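Local coordinates for protein Lmaj004091aaa (Leishmania major, PDB 1XTP) that probably methylates the N-terminal alpha-amino group of target proteins, with S-adenosyl-L-methionine as the methyl donor, at residues Glu80-Phe85 against Tyr192-Glu197; Pro90-Ser95 against Lys114-Thr119; Ala152-Asn157 against Lys181-Ala186; Asp175-Phe180 against Asn226-Arg231; Glu235-Glu240 against Pro247-Ala252. All blocks are in the same frame, centred on the assembly; numbering follows the deposited sequence.

Contacts 1, 2 and 5 all reach the seven-stranded central sheet. Contacts 1 and 5 are closely joined, their centres about 8 Å apart, because strands 191-198 and 248-253 are neighbours in that sheet. Contact 2 lies about 13 Å from contact 1, centre to centre, and Y192 OH ties the two through P90 O at 2.6 Å. Contacts 3 and 4 share helix 173-186, with centres about 12 Å apart, and Q184 NE2 of one reaches G229 O of the other at 3.2 Å. Bound S-adenosyl-L-homoselenocysteine lies about 8 Å from the side chains of K196 (contact 1) and A152 (contact 3), and the K196 side chain is about 4 Å from that of Q165, a predicted S-adenosyl-L-methionine site.

Contact 1: residues Glu80-Phe85 against Tyr192-Glu197; sequences EGSRNF and YIFFKE
K196 sends its side chain from the strand to S82 on the helix. CB leaves with CG anti to the backbone N (chi1 -162°), and the chain stays extended from there to its tip. CD passes 3.5 Å from S82 OG, CE follows alongside, and NZ donates to S82 OG at 2.8 Å. That ammonium also makes a salt bridge with D78 and a hydrogen bond to Q238 OE1, so three oxygens grip it, while S82 OG is itself tied back to D78 O. Two residues back, on the same side, F194 brings the edge of its ring against the helix: CZ lies 3.3 Å from S82 OG, and CE1 meets F85 CD2 at 3.3 Å. The two phenyl rings are oblique, their planes at 49°. F194 also touches L161 and V163 of strand 159-165. Helix 75-87 covers one face of the sheet, segment 80-85 running at 151° to segment 192-197, and F85 extends the cover to M250 and A252 of strand 248-253 and A236 of strand 232-237.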
# COMPACT_ATOMS: atom_id res chain seq x y z
N GLU A 80 -4.67 -2.41 -16.02
CA GLU A 80 -5.87 -1.92 -16.71
C GLU A 80 -6.97 -1.47 -15.73
O GLU A 80 -7.59 -0.41 -15.90
CB GLU A 80 -6.38 -2.98 -17.69
CG GLU A 80 -7.59 -2.56 -18.52
CD GLU A 80 -7.31 -1.43 -19.52
OE1 GLU A 80 -6.16 -0.93 -19.60
OE2 GLU A 80 -8.26 -1.05 -20.25
N GLY A 81 -7.19 -2.26 -14.68
CA GLY A 81 -8.11 -1.86 -13.59
C GLY A 81 -7.77 -0.53 -12.92
O GLY A 81 -8.66 0.28 -12.65
N SER A 82 -6.48 -0.31 -12.64
CA SER A 82 -6.02 0.93 -12.05
C SER A 82 -6.22 2.11 -13.01
O SER A 82 -6.66 3.20 -12.61
CB SER A 82 -4.54 0.82 -11.70
OG SER A 82 -4.34 -0.10 -10.67
N ARG A 83 -5.87 1.89 -14.27
CA ARG A 83 -6.00 2.94 -15.28
C ARG A 83 -7.46 3.39 -15.45
O ARG A 83 -7.76 4.60 -15.47
CB ARG A 83 -5.43 2.46 -16.60
CG ARG A 83 -5.40 3.56 -17.64
CD ARG A 83 -5.03 3.05 -19.02
NE ARG A 83 -6.06 2.22 -19.64
CZ ARG A 83 -7.26 2.65 -20.06
NH1 ARG A 83 -7.63 3.92 -19.91
NH2 ARG A 83 -8.10 1.78 -20.62
N ASN A 84 -8.37 2.42 -15.56
CA ASN A 84 -9.81 2.70 -15.65
C ASN A 84 -10.36 3.37 -14.37
O ASN A 84 -11.16 4.29 -14.44
CB ASN A 84 -10.60 1.42 -15.97
CG ASN A 84 -10.34 0.91 -17.39
OD1 ASN A 84 -9.93 1.66 -18.26
ND2 ASN A 84 -10.58 -0.38 -17.61
N PHE A 85 -9.89 2.92 -13.21
CA PHE A 85 -10.29 3.53 -11.95
C PHE A 85 -9.82 4.98 -11.86
O PHE A 85 -10.62 5.86 -11.57
CB PHE A 85 -9.74 2.72 -10.76
CG PHE A 85 -10.20 3.23 -9.41
CD1 PHE A 85 -11.42 2.85 -8.89
CD2 PHE A 85 -9.39 4.07 -8.66
CE1 PHE A 85 -11.83 3.30 -7.64
CE2 PHE A 85 -9.80 4.52 -7.42
CZ PHE A 85 -11.02 4.13 -6.91
N TYR A 192 -5.40 12.80 -5.31
CA TYR A 192 -5.99 11.68 -4.59
C TYR A 192 -4.88 10.74 -4.15
O TYR A 192 -3.84 10.62 -4.82
CB TYR A 192 -6.90 10.89 -5.51
CG TYR A 192 -8.18 11.55 -5.96
CD1 TYR A 192 -8.22 12.35 -7.10
CD2 TYR A 192 -9.37 11.30 -5.31
CE1 TYR A 192 -9.41 12.93 -7.53
CE2 TYR A 192 -10.58 11.87 -5.76
CZ TYR A 192 -10.58 12.67 -6.86
OH TYR A 192 -11.77 13.22 -7.31
N ILE A 193 -5.09 10.07 -3.02
CA ILE A 193 -4.34 8.84 -2.71
C ILE A 193 -5.01 7.71 -3.46
O ILE A 193 -6.19 7.47 -3.29
CB ILE A 193 -4.34 8.48 -1.22
CG1 ILE A 193 -3.61 9.54 -0.40
CG2 ILE A 193 -3.62 7.18 -0.99
CD1 ILE A 193 -4.01 9.57 1.05
N PHE A 194 -4.26 7.01 -4.29
CA PHE A 194 -4.74 5.77 -4.87
C PHE A 194 -4.21 4.58 -4.04
O PHE A 194 -3.04 4.22 -4.11
CB PHE A 194 -4.28 5.66 -6.31
CG PHE A 194 -4.67 4.37 -6.98
CD1 PHE A 194 -5.99 4.13 -7.36
CD2 PHE A 194 -3.71 3.41 -7.27
CE1 PHE A 194 -6.33 2.95 -8.01
CE2 PHE A 194 -4.05 2.23 -7.92
CZ PHE A 194 -5.37 2.00 -8.29
N PHE A 195 -5.10 3.96 -3.27
CA PHE A 195 -4.75 2.86 -2.38
C PHE A 195 -5.32 1.56 -2.92
O PHE A 195 -6.53 1.41 -3.04
CB PHE A 195 -5.28 3.15 -0.97
CG PHE A 195 -5.05 2.03 0.02
CD1 PHE A 195 -3.83 1.36 0.09
CD2 PHE A 195 -6.06 1.68 0.92
CE1 PHE A 195 -3.63 0.35 1.03
CE2 PHE A 195 -5.87 0.68 1.85
CZ PHE A 195 -4.65 0.02 1.92
N LYS A 196 -4.44 0.63 -3.29
CA LYS A 196 -4.84 -0.66 -3.86
C LYS A 196 -4.21 -1.79 -3.05
O LYS A 196 -3.00 -1.87 -2.94
CB LYS A 196 -4.40 -0.79 -5.32
CG LYS A 196 -5.13 -1.89 -6.10
CD LYS A 196 -5.01 -1.66 -7.61
CE LYS A 196 -5.81 -2.66 -8.43
NZ LYS A 196 -5.52 -2.54 -9.89
N GLU A 197 -5.05 -2.67 -2.53
CA GLU A 197 -4.58 -3.67 -1.58
C GLU A 197 -5.49 -4.89 -1.51
O GLU A 197 -6.70 -4.80 -1.81
CB GLU A 197 -4.50 -3.04 -0.18
CG GLU A 197 -3.61 -3.82 0.77
CD GLU A 197 -2.30 -4.23 0.12
OE1 GLU A 197 -1.40 -3.35 -0.03
OE2 GLU A 197 -2.18 -5.43 -0.24

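Contact 2: residues Pro90-Ser95 against Lys114-Thr119; sequences PGHGTS and KLYATT
T94 O is approached by two donors of the other segment. A117 N bonds to it at 3.1 Å, tilted 19° from the carbonyl plane, and Y116 CA adds a CA-H...O contact at 3.3 Å. One residue on, T118 N donates to S95 O at 2.9 Å in a straighter bond (163° at the hydrogen). The Y116 ring lies along the backbone of the loop, placed by a CG anti to its own carbonyl carbon (chi1 -63°): CD2 comes to 3.6 Å from T94 C, and CE2 to 3.3 Å from G93 O. A water completes the link, accepting from Y116 OH and donating to G93 O, both at 2.8 Å. The ring also touches I86 of helix 75-87 and L161 of strand 159-165. The loop enters strand 96-100 just as the chain leaves helix 106-115 for the parallel strand 118-123, a beta-alpha-beta crossover. Since the direct polar bonds are all between backbone atoms, with the tyrosine hydroxyl acting through water, the pairing depends little on the side chains of T94 and S95.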
# COMPACT_ATOMS: atom_id res chain seq x y z
N PRO A 90 -13.09 12.29 -10.55
CA PRO A 90 -13.38 13.68 -10.95
C PRO A 90 -12.29 14.67 -10.61
O PRO A 90 -11.69 14.61 -9.53
CB PRO A 90 -14.67 14.02 -10.19
CG PRO A 90 -15.25 12.71 -9.84
CD PRO A 90 -14.08 11.80 -9.58
N GLY A 91 -12.03 15.56 -11.56
CA GLY A 91 -11.02 16.59 -11.42
C GLY A 91 -9.71 16.08 -10.85
O GLY A 91 -9.11 16.76 -10.02
N HIS A 92 -9.26 14.91 -11.27
CA HIS A 92 -7.94 14.41 -10.82
C HIS A 92 -6.87 15.11 -11.63
O HIS A 92 -7.01 15.26 -12.83
CB HIS A 92 -7.83 12.87 -10.89
CG HIS A 92 -7.89 12.30 -12.28
ND1 HIS A 92 -9.07 12.07 -12.95
CD2 HIS A 92 -6.91 11.89 -13.12
CE1 HIS A 92 -8.82 11.55 -14.14
NE2 HIS A 92 -7.51 11.44 -14.27
N GLY A 93 -5.82 15.60 -10.97
CA GLY A 93 -4.76 16.33 -11.65
C GLY A 93 -3.84 15.36 -12.39
O GLY A 93 -3.90 14.17 -12.15
N THR A 94 -2.99 15.88 -13.27
CA THR A 94 -2.12 15.02 -14.09
C THR A 94 -0.63 15.45 -14.09
O THR A 94 0.12 15.03 -14.97
CB THR A 94 -2.64 14.95 -15.58
OG1 THR A 94 -2.74 16.28 -16.12
CG2 THR A 94 -3.99 14.25 -15.67
N SER A 95 -0.20 16.26 -13.12
CA SER A 95 1.19 16.73 -13.12
C SER A 95 2.15 15.79 -12.44
O SER A 95 2.98 15.17 -13.11
CB SER A 95 1.33 18.11 -12.50
OG SER A 95 0.62 19.01 -13.29
N LYS A 114 2.48 7.17 -18.28
CA LYS A 114 1.52 7.47 -19.34
C LYS A 114 0.52 8.55 -18.96
O LYS A 114 -0.11 9.12 -19.83
CB LYS A 114 0.73 6.22 -19.73
CG LYS A 114 1.55 5.17 -20.42
CD LYS A 114 0.74 3.90 -20.66
CE LYS A 114 1.46 3.00 -21.66
NZ LYS A 114 0.72 1.74 -21.96
N LEU A 115 0.35 8.79 -17.65
CA LEU A 115 -0.69 9.69 -17.15
C LEU A 115 -0.18 10.96 -16.46
O LEU A 115 -0.92 11.94 -16.38
CB LEU A 115 -1.54 8.94 -16.13
CG LEU A 115 -2.33 7.73 -16.59
CD1 LEU A 115 -2.85 6.99 -15.41
CD2 LEU A 115 -3.50 8.16 -17.47
N TYR A 116 1.04 10.94 -15.93
CA TYR A 116 1.57 12.07 -15.17
C TYR A 116 2.84 12.63 -15.80
O TYR A 116 3.69 11.88 -16.28
CB TYR A 116 1.78 11.68 -13.69
CG TYR A 116 0.47 11.32 -13.06
CD1 TYR A 116 -0.02 10.02 -13.15
CD2 TYR A 116 -0.31 12.27 -12.43
CE1 TYR A 116 -1.22 9.67 -12.63
CE2 TYR A 116 -1.55 11.93 -11.89
CZ TYR A 116 -2.00 10.63 -12.00
OH TYR A 116 -3.21 10.28 -11.49
N ALA A 117 2.94 13.96 -15.81
CA ALA A 117 4.10 14.64 -16.31
C ALA A 117 5.39 14.19 -15.63
O ALA A 117 6.40 13.97 -16.29
CB ALA A 117 3.92 16.17 -16.17
N THR A 118 5.36 14.03 -14.31
CA THR A 118 6.52 13.56 -13.55
C THR A 118 6.06 12.59 -12.48
O THR A 118 5.05 12.83 -11.83
CB THR A 118 7.23 14.72 -12.88
OG1 THR A 118 7.44 15.76 -13.84
CG2 THR A 118 8.58 14.28 -12.27
N THR A 119 6.79 11.50 -12.29
CA THR A 119 6.52 10.55 -11.22
C THR A 119 7.77 10.36 -10.34
O THR A 119 8.83 10.09 -10.86
CB THR A 119 6.08 9.20 -11.81
OG1 THR A 119 4.92 9.40 -12.61
CG2 THR A 119 5.75 8.20 -10.71
O HOH W 1 -4.62 12.29 -10.25

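Contact 3: residues Ala152-Asn157 against Lys181-Ala186; sequences ATLPPN and KHCQQA
H182 and Q185 of helix 173-186 hold the loop that leads into strand 159-165, in a beta-alpha unit of the Rossmann-like methyltransferase fold. L154 has both backbone polar atoms satisfied by side chains of the helix. Its N donates to H182 NE2 at 2.9 Å, almost straight at 170° though tilted from the ring plane. With NE2 as acceptor, the imidazole is probably neutral and carries its proton on ND1. L154 O takes a hydrogen bond from Q185 NE2 at 3.0 Å, arriving from above the carbonyl plane. The same NE2 gives its second hydrogen bond to H182 O at 2.8 Å, so the amide nitrogen joins loop and helix. H182 O also receives A186 N. This double grip is possible because the Q185 chain folds back, with chi1 65° and chi2 83°, bringing NE2 over one face of the H182 ring, toward the rim and 3.4 Å above its plane. Farther along, N157 N donates to Q185 O at 2.8 Å, in the carbonyl plane and on a lone pair, and P156 CA adds a CH...O approach to that oxygen. P155 O receives a similar contact from A186 CA at 3.3 Å. L154 CB touches A186 CB at 3.9 Å.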
# COMPACT_ATOMS: atom_id res chain seq x y z
N ALA A 152 9.43 8.59 5.81
CA ALA A 152 9.53 9.54 4.71
C ALA A 152 8.88 10.86 5.07
O ALA A 152 7.83 10.90 5.72
CB ALA A 152 8.86 8.97 3.49
N THR A 153 9.50 11.96 4.64
CA THR A 153 8.90 13.29 4.74
C THR A 153 8.53 13.77 3.35
O THR A 153 9.38 13.86 2.46
CB THR A 153 9.85 14.26 5.41
OG1 THR A 153 10.00 13.87 6.77
CG2 THR A 153 9.33 15.69 5.38
N LEU A 154 7.25 14.06 3.16
CA LEU A 154 6.74 14.52 1.87
C LEU A 154 6.33 15.98 1.96
O LEU A 154 5.70 16.41 2.93
CB LEU A 154 5.56 13.68 1.46
CG LEU A 154 5.79 12.17 1.38
CD1 LEU A 154 4.42 11.52 1.24
CD2 LEU A 154 6.70 11.78 0.22
N PRO A 155 6.67 16.77 0.94
CA PRO A 155 6.38 18.20 0.95
C PRO A 155 4.89 18.44 0.74
O PRO A 155 4.23 17.64 0.10
CB PRO A 155 7.15 18.71 -0.25
CG PRO A 155 7.16 17.54 -1.20
CD PRO A 155 7.31 16.35 -0.33
N PRO A 156 4.35 19.51 1.31
CA PRO A 156 2.92 19.76 1.17
C PRO A 156 2.52 20.15 -0.25
O PRO A 156 3.35 20.62 -1.02
CB PRO A 156 2.66 20.93 2.13
CG PRO A 156 3.97 21.60 2.26
CD PRO A 156 5.02 20.53 2.13
N ASN A 157 1.26 19.89 -0.60
CA ASN A 157 0.67 20.43 -1.81
C ASN A 157 1.51 20.14 -3.05
O ASN A 157 1.87 21.04 -3.78
CB ASN A 157 0.50 21.95 -1.62
CG ASN A 157 -0.34 22.58 -2.70
OD1 ASN A 157 -1.01 21.89 -3.47
ND2 ASN A 157 -0.29 23.92 -2.79
N LYS A 181 -2.45 10.43 6.64
CA LYS A 181 -2.65 11.83 6.98
C LYS A 181 -1.51 12.68 6.41
O LYS A 181 -1.74 13.78 5.93
CB LYS A 181 -2.77 11.97 8.51
CG LYS A 181 -3.03 13.38 8.98
CD LYS A 181 -3.31 13.46 10.49
N HIS A 182 -0.29 12.15 6.44
CA HIS A 182 0.86 12.82 5.86
C HIS A 182 0.77 12.90 4.32
O HIS A 182 1.17 13.91 3.69
CB HIS A 182 2.12 12.09 6.31
CG HIS A 182 3.38 12.80 5.98
ND1 HIS A 182 3.68 14.05 6.47
CD2 HIS A 182 4.44 12.43 5.22
CE1 HIS A 182 4.86 14.43 6.02
NE2 HIS A 182 5.34 13.46 5.26
N CYS A 183 0.28 11.83 3.71
CA CYS A 183 -0.00 11.83 2.27
C CYS A 183 -1.06 12.86 1.89
O CYS A 183 -1.02 13.45 0.81
CB CYS A 183 -0.47 10.46 1.81
SG CYS A 183 0.83 9.29 1.77
N GLN A 184 -2.03 13.05 2.77
CA GLN A 184 -3.12 13.97 2.51
C GLN A 184 -2.59 15.39 2.36
O GLN A 184 -3.00 16.10 1.45
CB GLN A 184 -4.15 13.91 3.63
CG GLN A 184 -5.37 14.80 3.41
CD GLN A 184 -6.28 14.79 4.60
OE1 GLN A 184 -5.82 14.88 5.74
NE2 GLN A 184 -7.58 14.65 4.37
N GLN A 185 -1.69 15.79 3.24
CA GLN A 185 -1.11 17.13 3.18
C GLN A 185 -0.16 17.32 2.00
O GLN A 185 0.05 18.45 1.53
CB GLN A 185 -0.43 17.50 4.51
CG GLN A 185 0.78 16.66 4.88
CD GLN A 185 2.06 17.14 4.21
OE1 GLN A 185 2.32 18.34 4.15
NE2 GLN A 185 2.86 16.19 3.73
N ALA A 186 0.40 16.22 1.50
CA ALA A 186 1.23 16.22 0.31
C ALA A 186 0.43 16.31 -0.99
O ALA A 186 1.02 16.51 -2.06
CB ALA A 186 2.11 14.99 0.30

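Contact 4: residues Asp175-Phe180 against Asn226-Arg231; sequences DFVKFF and NESGVR
S228 OG donates to V177 O at 2.6 Å, the one hydrogen bond between 175-180 and 226-231, in the carbonyl plane and on a lone pair, with an angle of 116° at the oxygen. The serine oxygen also sits 3.5 Å from F180 CB, so it is pressed against the helix it bonds to. Van der Waals contact comes mainly from V177. Its CG1, anti to the backbone N (chi1 170°), lies 3.9 Å from E227 CG, while CG2 meets E227 OE1 at 3.4 Å. The extended glutamate thus passes both methyls, its chain crossing the valine at about a right angle. Helices 173-186 and 218-228 meet here on the face of the central sheet that carries F195, and helix 218-228 stops at this point in a Schellman motif: G229 takes positive phi (82°), and of the two bonds back into the last turn one is G229 N to N226 O at 3.1 Å. The chain then turns toward V230 and strand 232-237. Aromatic packing fills the side facing the sheet. F180 CE1 stands 3.5 Å above the centre of the F176 ring. F180 also meets F195 edge-to-face, and F176 reaches Y221, L224 and F225 of helix 218-228.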
# COMPACT_ATOMS: atom_id res chain seq x y z
N ASP A 175 1.24 3.58 12.23
CA ASP A 175 2.01 4.22 11.16
C ASP A 175 1.19 4.39 9.88
O ASP A 175 1.45 5.31 9.12
CB ASP A 175 3.30 3.47 10.89
CG ASP A 175 4.32 3.65 12.01
OD1 ASP A 175 4.15 4.58 12.83
OD2 ASP A 175 5.29 2.88 12.08
N PHE A 176 0.23 3.49 9.67
CA PHE A 176 -0.76 3.56 8.58
C PHE A 176 -1.55 4.84 8.77
O PHE A 176 -1.62 5.68 7.87
CB PHE A 176 -1.69 2.32 8.65
CG PHE A 176 -2.68 2.18 7.50
CD1 PHE A 176 -3.74 3.09 7.33
CD2 PHE A 176 -2.58 1.11 6.60
CE1 PHE A 176 -4.65 2.95 6.29
CE2 PHE A 176 -3.53 0.95 5.56
CZ PHE A 176 -4.54 1.87 5.40
N VAL A 177 -2.10 5.03 9.97
CA VAL A 177 -2.83 6.25 10.27
C VAL A 177 -1.97 7.50 9.99
O VAL A 177 -2.38 8.37 9.22
CB VAL A 177 -3.41 6.24 11.71
CG1 VAL A 177 -3.96 7.62 12.12
CG2 VAL A 177 -4.52 5.18 11.81
N LYS A 178 -0.80 7.57 10.62
CA LYS A 178 0.15 8.67 10.40
C LYS A 178 0.47 8.93 8.94
O LYS A 178 0.44 10.07 8.48
CB LYS A 178 1.48 8.41 11.13
CG LYS A 178 1.44 8.75 12.61
CD LYS A 178 2.43 7.91 13.43
N PHE A 179 0.79 7.87 8.21
CA PHE A 179 1.24 8.02 6.85
C PHE A 179 0.15 8.53 5.91
O PHE A 179 0.43 9.33 5.05
CB PHE A 179 1.81 6.72 6.30
CG PHE A 179 2.44 6.88 4.95
CD1 PHE A 179 3.57 7.67 4.80
CD2 PHE A 179 1.88 6.28 3.83
CE1 PHE A 179 4.14 7.85 3.55
CE2 PHE A 179 2.45 6.44 2.59
CZ PHE A 179 3.56 7.23 2.44
N PHE A 180 -1.09 8.08 6.10
CA PHE A 180 -2.17 8.49 5.20
C PHE A 180 -2.54 9.96 5.39
O PHE A 180 -2.86 10.66 4.42
CB PHE A 180 -3.38 7.58 5.36
CG PHE A 180 -3.32 6.34 4.49
CD1 PHE A 180 -2.32 5.39 4.69
CD2 PHE A 180 -4.25 6.13 3.48
CE1 PHE A 180 -2.24 4.24 3.90
CE2 PHE A 180 -4.20 4.98 2.68
CZ PHE A 180 -3.18 4.03 2.89
N ASN A 226 -10.71 6.75 8.87
CA ASN A 226 -11.42 7.68 9.72
C ASN A 226 -10.45 8.32 10.72
O ASN A 226 -10.43 9.53 10.89
CB ASN A 226 -12.55 6.97 10.45
CG ASN A 226 -13.35 7.91 11.33
OD1 ASN A 226 -13.23 7.87 12.55
ND2 ASN A 226 -14.13 8.79 10.71
N GLU A 227 -9.62 7.49 11.34
CA GLU A 227 -8.64 7.98 12.29
C GLU A 227 -7.62 8.94 11.65
O GLU A 227 -7.18 9.90 12.28
CB GLU A 227 -7.94 6.79 12.93
CG GLU A 227 -7.22 7.15 14.19
CD GLU A 227 -6.48 5.97 14.81
OE1 GLU A 227 -6.73 4.80 14.41
OE2 GLU A 227 -5.64 6.26 15.69
N SER A 228 -7.28 8.69 10.39
CA SER A 228 -6.42 9.57 9.60
C SER A 228 -7.02 10.91 9.23
O SER A 228 -6.29 11.85 8.93
CB SER A 228 -6.04 8.87 8.30
OG SER A 228 -4.87 8.12 8.45
N GLY A 229 -8.35 11.01 9.22
CA GLY A 229 -9.03 12.22 8.74
C GLY A 229 -9.14 12.24 7.23
O GLY A 229 -9.36 13.28 6.62
N VAL A 230 -9.02 11.07 6.62
CA VAL A 230 -9.03 10.92 5.17
C VAL A 230 -10.38 10.30 4.75
O VAL A 230 -10.91 9.47 5.46
CB VAL A 230 -7.80 10.07 4.74
CG1 VAL A 230 -8.07 9.28 3.49
CG2 VAL A 230 -6.56 10.96 4.57
N ARG A 231 -10.95 10.75 3.63
CA ARG A 231 -12.30 10.31 3.23
C ARG A 231 -12.29 9.54 1.92
O ARG A 231 -11.51 9.85 1.04
CB ARG A 231 -13.29 11.49 3.17
CG ARG A 231 -13.32 12.23 1.87
CD ARG A 231 -14.30 13.39 1.94
NE ARG A 231 -14.29 14.14 0.70
CZ ARG A 231 -13.36 15.02 0.35
NH1 ARG A 231 -12.32 15.29 1.16
NH2 ARG A 231 -13.45 15.64 -0.81

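Contact 5: residues Glu235-Glu240 against Pro247-Ala252; sequences EAFQEE and PLKMYA
This is an antiparallel beta hairpin at the edge of the central sheet, where strand 232-237 is outermost and pairs with strand 248-253. A236 and M250 form the hydrogen-bonded pair: A236 N to M250 O is 2.9 Å, and M250 N to A236 O 2.8 Å. Q238 N continues the ladder to L248 O at 2.8 Å, and a water joins Q238 O to L248 N. On the face carrying E235, F237 and K249, the lysine runs over the F237 ring, its CD 4.0 Å from the ring centroid in a CH-pi contact, while P247 CB packs near F237 CE1. K249 NZ ends in a salt bridge with E235 OE1, modelled so close that its exact length is doubtful. D218 gives the lysine a second partner, and K222 the glutamate. On the other face, selenomethionine M250, bent at its last torsion (chi3 -84°), lays CE 3.6 Å from Q238 CA. Strand 248-253 lies antiparallel between 191-198 and 232-237, the reversed strand that marks the class I, Rossmann-like methyltransferase sheet.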
# COMPACT_ATOMS: atom_id res chain seq x y z
N GLU A 235 -14.48 3.83 -4.43
CA GLU A 235 -13.91 2.53 -4.12
C GLU A 235 -14.46 1.48 -5.05
O GLU A 235 -15.59 1.58 -5.50
CB GLU A 235 -14.20 2.14 -2.67
CG GLU A 235 -15.66 1.90 -2.37
CD GLU A 235 -15.94 1.97 -0.89
OE1 GLU A 235 -15.77 0.95 -0.20
OE2 GLU A 235 -16.32 3.07 -0.43
N ALA A 236 -13.65 0.47 -5.35
CA ALA A 236 -14.07 -0.60 -6.25
C ALA A 236 -13.17 -1.82 -6.16
O ALA A 236 -11.96 -1.70 -5.95
CB ALA A 236 -14.10 -0.10 -7.67
N PHE A 237 -13.77 -2.99 -6.31
CA PHE A 237 -12.99 -4.21 -6.39
C PHE A 237 -12.43 -4.33 -7.80
O PHE A 237 -13.11 -4.00 -8.78
CB PHE A 237 -13.85 -5.43 -6.05
CG PHE A 237 -14.15 -5.55 -4.58
CD1 PHE A 237 -13.19 -6.05 -3.72
CD2 PHE A 237 -15.38 -5.15 -4.07
CE1 PHE A 237 -13.44 -6.18 -2.37
CE2 PHE A 237 -15.65 -5.26 -2.73
CZ PHE A 237 -14.67 -5.78 -1.87
N GLN A 238 -11.19 -4.78 -7.90
CA GLN A 238 -10.60 -5.15 -9.18
C GLN A 238 -11.42 -6.24 -9.87
O GLN A 238 -11.52 -7.35 -9.36
CB GLN A 238 -9.16 -5.65 -8.97
CG GLN A 238 -8.47 -6.25 -10.24
CD GLN A 238 -8.32 -5.24 -11.35
OE1 GLN A 238 -7.78 -4.17 -11.14
NE2 GLN A 238 -8.83 -5.56 -12.54
N GLU A 239 -12.01 -5.93 -11.02
CA GLU A 239 -12.71 -6.97 -11.79
C GLU A 239 -11.76 -7.95 -12.48
O GLU A 239 -10.58 -7.67 -12.65
CB GLU A 239 -13.67 -6.36 -12.82
CG GLU A 239 -13.02 -5.59 -13.94
CD GLU A 239 -14.03 -5.09 -14.99
OE1 GLU A 239 -15.21 -4.83 -14.65
OE2 GLU A 239 -13.63 -4.99 -16.16
N GLU A 240 -12.29 -9.11 -12.84
CA GLU A 240 -11.52 -10.13 -13.54
C GLU A 240 -10.30 -10.60 -12.73
O GLU A 240 -9.26 -10.98 -13.29
CB GLU A 240 -11.10 -9.61 -14.91
CG GLU A 240 -10.86 -10.71 -15.93
CD GLU A 240 -10.41 -10.17 -17.27
OE1 GLU A 240 -10.84 -9.06 -17.65
OE2 GLU A 240 -9.62 -10.85 -17.95
N PRO A 247 -9.40 -10.88 -2.69
CA PRO A 247 -9.90 -9.76 -3.46
C PRO A 247 -8.97 -8.54 -3.38
O PRO A 247 -8.32 -8.30 -2.35
CB PRO A 247 -11.25 -9.45 -2.80
CG PRO A 247 -11.67 -10.77 -2.23
CD PRO A 247 -10.42 -11.42 -1.77
N LEU A 248 -8.91 -7.79 -4.46
CA LEU A 248 -8.07 -6.61 -4.54
C LEU A 248 -8.95 -5.38 -4.66
O LEU A 248 -9.63 -5.19 -5.67
CB LEU A 248 -7.16 -6.78 -5.75
CG LEU A 248 -6.08 -5.75 -6.04
CD1 LEU A 248 -5.10 -5.70 -4.91
CD2 LEU A 248 -5.40 -6.16 -7.35
N LYS A 249 -8.94 -4.54 -3.63
CA LYS A 249 -9.77 -3.33 -3.62
C LYS A 249 -8.97 -2.03 -3.85
O LYS A 249 -7.88 -1.83 -3.32
CB LYS A 249 -10.57 -3.23 -2.31
CG LYS A 249 -11.91 -2.54 -2.50
CD LYS A 249 -12.79 -2.53 -1.25
CE LYS A 249 -14.00 -1.59 -1.43
NZ LYS A 249 -14.57 -1.12 -0.12
N MSE A 250 -9.54 -1.16 -4.65
CA MSE A 250 -9.02 0.18 -4.87
C MSE A 250 -9.86 1.20 -4.13
O MSE A 250 -11.09 1.12 -4.15
CB MSE A 250 -9.06 0.50 -6.35
CG MSE A 250 -8.09 -0.31 -7.16
SE MSE A 250 -8.47 -0.21 -9.06
CE MSE A 250 -9.86 -1.62 -9.15
N TYR A 251 -9.19 2.16 -3.50
CA TYR A 251 -9.81 3.31 -2.88
C TYR A 251 -9.18 4.59 -3.40
O TYR A 251 -7.96 4.70 -3.49
CB TYR A 251 -9.57 3.30 -1.37
CG TYR A 251 -10.00 2.06 -0.63
CD1 TYR A 251 -9.11 1.01 -0.44
CD2 TYR A 251 -11.28 1.97 -0.07
CE1 TYR A 251 -9.48 -0.12 0.26
CE2 TYR A 251 -11.66 0.83 0.65
CZ TYR A 251 -10.75 -0.20 0.81
OH TYR A 251 -11.09 -1.33 1.50
N ALA A 252 -10.02 5.57 -3.75
CA ALA A 252 -9.55 6.93 -4.02
C ALA A 252 -9.87 7.78 -2.81
O ALA A 252 -11.04 7.90 -2.45
CB ALA A 252 -10.21 7.49 -5.22
O HOH W 2 -11.08 -8.33 -6.45